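Local coordinates for periplasmic binding protein/LacI transcriptional regulator (Brachyspira murdochii, PDB 4KQC) that probably binds a carbohydrate as the periplasmic solute-binding component of an ABC transporter, at residues I59-A69 / R81-F92. Residues are numbered along the deposited sequence; the frame is centred on the assembly and turned at random. Where two conformers were deposited one is given.
Sequences INKNPDAIAFA and RIKEKNIPLIGF
Strands 66-68 and 89-92 run parallel with their axes 4.6 Å apart at closest, pairing I66 with L89, A67 with I90 and F68 with G91. Four backbone hydrogen bonds alternate along the ladder: I66 N to P88 O, I90 N to I66 O, F68 N to I90 O and F92 N to F68 O. On the face carrying I66, its CD1 meets I82 CD1 tip to tip at 3.7 Å, while I87 CG2 packs on I66 CG1 and CD1. I59 crosses I82 at about a right angle, I59 CD1 lying 3.5 Å from I82 CG1. With I59 CG1 beside the backbone N (chi1 -68°), CG2 stands anti to it and turns over the R81 guanidinium, toward the rim of one face. At that group's edge N60 OD1 accepts a hydrogen bond from R81 NH2 (2.7 Å) and a weak one from NH1, which also salt-bridges D56. With an alanine here instead of the arginine, N60 OD1 would probably lose both donors and D56 its salt bridge. K85 bends at chi3 and chi4 to bring NZ 2.8 Å from N62 OD1. At the far end A69 CB sits over the F92 ring, a CH-pi contact. Strand 66-68, helix 76-84 and strand 89-92 form a right-handed beta-alpha-beta crossover, against which the preceding helix 48-60 packs. Beside the ladder, an apolar isoleucine cluster is thus bordered by two amide oxygens, each bonded to a cationic side chain.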
loop_
_atom_site.group_PDB
_atom_site.type_symbol
_atom_site.label_atom_id
_atom_site.label_comp_id
_atom_site.label_asym_id
_atom_site.label_seq_id
_atom_site.Cartn_x
_atom_site.Cartn_y
_atom_site.Cartn_z
ATOM N N ILE A 59 -15.419 6.051 20.846
ATOM C CA ILE A 59 -15.855 7.440 20.975
ATOM C C ILE A 59 -16.593 7.592 22.324
ATOM O O ILE A 59 -16.421 8.571 23.057
ATOM C CB ILE A 59 -16.774 7.843 19.811
ATOM C CG1 ILE A 59 -16.020 7.894 18.494
ATOM C CG2 ILE A 59 -17.400 9.198 20.117
ATOM C CD1 ILE A 59 -16.882 7.960 17.273
ATOM N N ASN A 60 -17.455 6.646 22.623
ATOM C CA ASN A 60 -18.221 6.678 23.834
ATOM C C ASN A 60 -17.426 6.715 25.126
ATOM O O ASN A 60 -17.940 7.168 26.177
ATOM C CB ASN A 60 -19.193 5.477 23.880
ATOM C CG ASN A 60 -20.273 5.514 22.833
ATOM O OD1 ASN A 60 -20.497 6.513 22.202
ATOM N ND2 ASN A 60 -20.890 4.379 22.601
ATOM N N LYS A 61 -16.174 6.236 25.089
ATOM C CA LYS A 61 -15.226 6.299 26.215
ATOM C C LYS A 61 -14.663 7.669 26.561
ATOM O O LYS A 61 -13.911 7.806 27.581
ATOM C CB LYS A 61 -14.070 5.340 25.977
ATOM C CG LYS A 61 -14.521 3.884 25.862
ATOM C CD LYS A 61 -13.306 2.972 25.668
ATOM C CE LYS A 61 -13.690 1.515 25.604
ATOM N NZ LYS A 61 -12.496 0.679 25.316
ATOM N N ASN A 62 -14.990 8.663 25.726
ATOM C CA ASN A 62 -14.409 9.985 25.819
ATOM C C ASN A 62 -12.884 9.948 25.937
ATOM O O ASN A 62 -12.341 10.460 26.903
ATOM C CB ASN A 62 -15.018 10.728 27.000
ATOM C CG ASN A 62 -16.474 11.022 26.763
ATOM O OD1 ASN A 62 -16.837 11.521 25.670
ATOM N ND2 ASN A 62 -17.361 10.651 27.738
ATOM N N PRO A 63 -12.205 9.356 24.965
ATOM C CA PRO A 63 -10.739 9.306 24.980
ATOM C C PRO A 63 -10.134 10.679 24.758
ATOM O O PRO A 63 -10.767 11.603 24.264
ATOM C CB PRO A 63 -10.404 8.365 23.841
ATOM C CG PRO A 63 -11.523 8.552 22.890
ATOM C CD PRO A 63 -12.750 8.831 23.720
ATOM N N ASP A 64 -8.876 10.811 25.122
ATOM C CA ASP A 64 -8.153 12.025 24.923
ATOM C C ASP A 64 -7.836 12.399 23.438
ATOM O O ASP A 64 -7.653 13.585 23.098
ATOM C CB ASP A 64 -6.858 11.914 25.708
ATOM C CG ASP A 64 -7.112 11.678 27.219
ATOM O OD1 ASP A 64 -7.997 12.330 27.751
ATOM O OD2 ASP A 64 -6.321 11.008 27.820
ATOM N N ALA A 65 -7.803 11.377 22.602
ATOM C CA ALA A 65 -7.663 11.488 21.204
ATOM C C ALA A 65 -7.940 10.158 20.560
ATOM O O ALA A 65 -7.987 9.131 21.236
ATOM C CB ALA A 65 -6.246 11.950 20.867
ATOM N N ILE A 66 -8.157 10.147 19.237
ATOM C CA ILE A 66 -8.409 8.939 18.467
ATOM C C ILE A 66 -7.471 8.949 17.284
ATOM O O ILE A 66 -7.388 9.970 16.592
ATOM C CB ILE A 66 -9.845 8.905 17.933
ATOM C CG1 ILE A 66 -10.818 8.798 19.131
ATOM C CG2 ILE A 66 -10.128 7.739 16.973
ATOM C CD1 ILE A 66 -12.272 9.068 18.757
ATOM N N ALA A 67 -6.836 7.811 17.041
ATOM C CA ALA A 67 -6.127 7.553 15.771
ATOM C C ALA A 67 -6.901 6.497 15.037
ATOM O O ALA A 67 -7.301 5.454 15.640
ATOM C CB ALA A 67 -4.695 7.111 16.018
ATOM N N PHE A 68 -7.095 6.687 13.739
ATOM C CA PHE A 68 -8.007 5.878 12.948
ATOM C C PHE A 68 -7.481 5.536 11.554
ATOM O O PHE A 68 -7.000 6.459 10.838
ATOM C CB PHE A 68 -9.355 6.629 12.836
ATOM C CG PHE A 68 -10.482 5.839 12.058
ATOM C CD1 PHE A 68 -10.637 4.455 12.184
ATOM C CD2 PHE A 68 -11.402 6.515 11.232
ATOM C CE1 PHE A 68 -11.653 3.760 11.558
ATOM C CE2 PHE A 68 -12.447 5.812 10.603
ATOM C CZ PHE A 68 -12.564 4.432 10.732
ATOM N N ALA A 69 -7.549 4.247 11.194
ATOM C CA ALA A 69 -7.251 3.774 9.812
ATOM C C ALA A 69 -8.484 3.062 9.341
ATOM O O ALA A 69 -8.707 1.941 9.792
ATOM C CB ALA A 69 -6.095 2.796 9.822
ATOM N N ARG A 81 -19.635 12.821 14.813
ATOM C CA ARG A 81 -19.731 12.812 16.288
ATOM C C ARG A 81 -18.407 13.210 16.961
ATOM O O ARG A 81 -18.396 13.952 17.935
ATOM C CB ARG A 81 -20.353 11.443 16.761
ATOM C CG ARG A 81 -20.674 11.297 18.237
ATOM C CD ARG A 81 -21.779 10.262 18.464
ATOM N NE ARG A 81 -21.269 8.923 18.350
ATOM C CZ ARG A 81 -20.857 8.176 19.376
ATOM N NH1 ARG A 81 -20.329 6.959 19.153
ATOM N NH2 ARG A 81 -20.900 8.647 20.611
ATOM N N ILE A 82 -17.329 12.655 16.462
ATOM C CA ILE A 82 -15.961 13.019 16.952
ATOM C C ILE A 82 -15.788 14.527 16.892
ATOM O O ILE A 82 -15.280 15.161 17.830
ATOM C CB ILE A 82 -14.889 12.259 16.153
ATOM C CG1 ILE A 82 -14.845 10.769 16.556
ATOM C CG2 ILE A 82 -13.542 12.927 16.365
ATOM C CD1 ILE A 82 -14.049 9.875 15.598
ATOM N N LYS A 83 -16.167 15.101 15.753
ATOM C CA LYS A 83 -16.017 16.560 15.526
ATOM C C LYS A 83 -16.839 17.321 16.554
ATOM O O LYS A 83 -16.329 18.210 17.231
ATOM C CB LYS A 83 -16.384 16.936 14.096
ATOM C CG LYS A 83 -16.073 18.391 13.793
ATOM C CD LYS A 83 -16.562 18.771 12.423
ATOM C CE LYS A 83 -15.811 20.013 12.011
ATOM N NZ LYS A 83 -16.242 20.506 10.692
ATOM N N GLU A 84 -18.102 16.909 16.751
ATOM C CA GLU A 84 -18.936 17.566 17.741
ATOM C C GLU A 84 -18.412 17.483 19.164
ATOM O O GLU A 84 -18.455 18.463 19.914
ATOM C CB GLU A 84 -20.324 16.940 17.654
ATOM C CG GLU A 84 -21.377 17.664 18.498
ATOM C CD GLU A 84 -21.435 17.270 19.955
ATOM O OE1 GLU A 84 -20.877 16.214 20.331
ATOM O OE2 GLU A 84 -22.089 18.043 20.725
ATOM N N LYS A 85 -17.859 16.329 19.529
ATOM C CA LYS A 85 -17.302 16.094 20.858
ATOM C C LYS A 85 -15.925 16.759 21.036
ATOM O O LYS A 85 -15.363 16.728 22.127
ATOM C CB LYS A 85 -17.189 14.583 21.178
ATOM C CG LYS A 85 -18.548 13.942 21.333
ATOM C CD LYS A 85 -18.441 12.427 21.394
ATOM C CE LYS A 85 -17.877 11.942 22.733
ATOM N NZ LYS A 85 -18.848 12.111 23.852
ATOM N N ASN A 86 -15.388 17.336 19.980
ATOM C CA ASN A 86 -14.057 17.954 20.027
ATOM C C ASN A 86 -12.963 17.019 20.512
ATOM O O ASN A 86 -12.006 17.472 21.180
ATOM C CB ASN A 86 -14.073 19.255 20.882
ATOM C CG ASN A 86 -14.922 20.340 20.262
ATOM O OD1 ASN A 86 -15.810 20.923 20.931
ATOM N ND2 ASN A 86 -14.693 20.605 18.993
ATOM N N ILE A 87 -13.056 15.763 20.123
ATOM C CA ILE A 87 -11.960 14.774 20.333
ATOM C C ILE A 87 -10.924 14.927 19.204
ATOM O O ILE A 87 -11.282 14.825 18.044
ATOM C CB ILE A 87 -12.499 13.359 20.365
ATOM C CG1 ILE A 87 -13.492 13.139 21.541
ATOM C CG2 ILE A 87 -11.361 12.362 20.473
ATOM C CD1 ILE A 87 -14.346 11.885 21.371
ATOM N N PRO A 88 -9.660 15.158 19.513
ATOM C CA PRO A 88 -8.677 15.230 18.459
ATOM C C PRO A 88 -8.591 13.926 17.680
ATOM O O PRO A 88 -8.525 12.849 18.265
ATOM C CB PRO A 88 -7.382 15.481 19.204
ATOM C CG PRO A 88 -7.784 16.100 20.497
ATOM C CD PRO A 88 -9.129 15.591 20.814
ATOM N N LEU A 89 -8.606 14.062 16.359
ATOM C CA LEU A 89 -8.644 12.934 15.431
ATOM C C LEU A 89 -7.399 12.956 14.528
ATOM O O LEU A 89 -7.167 13.938 13.848
ATOM C CB LEU A 89 -9.945 12.965 14.595
ATOM C CG LEU A 89 -10.121 11.856 13.598
ATOM C CD1 LEU A 89 -10.152 10.439 14.225
ATOM C CD2 LEU A 89 -11.359 12.141 12.756
ATOM N N ILE A 90 -6.711 11.828 14.506
ATOM C CA ILE A 90 -5.502 11.615 13.695
ATOM C C ILE A 90 -5.806 10.481 12.763
ATOM O O ILE A 90 -6.319 9.431 13.208
ATOM C CB ILE A 90 -4.324 11.225 14.611
ATOM C CG1 ILE A 90 -3.996 12.328 15.630
ATOM C CG2 ILE A 90 -3.064 10.783 13.859
ATOM C CD1 ILE A 90 -3.774 13.681 15.023
ATOM N N GLY A 91 -5.482 10.616 11.486
ATOM C CA GLY A 91 -5.483 9.434 10.609
ATOM C C GLY A 91 -4.123 8.717 10.647
ATOM O O GLY A 91 -3.039 9.344 10.870
ATOM N N PHE A 92 -4.131 7.437 10.339
ATOM C CA PHE A 92 -2.905 6.736 10.106
ATOM C C PHE A 92 -3.036 5.668 9.057
ATOM O O PHE A 92 -4.122 5.211 8.770
ATOM C CB PHE A 92 -2.239 6.277 11.408
ATOM C CG PHE A 92 -2.874 5.102 12.072
ATOM C CD1 PHE A 92 -4.109 5.226 12.612
ATOM C CD2 PHE A 92 -2.218 3.891 12.194
ATOM C CE1 PHE A 92 -4.703 4.184 13.271
ATOM C CE2 PHE A 92 -2.795 2.828 12.851
ATOM C CZ PHE A 92 -4.070 2.967 13.394
#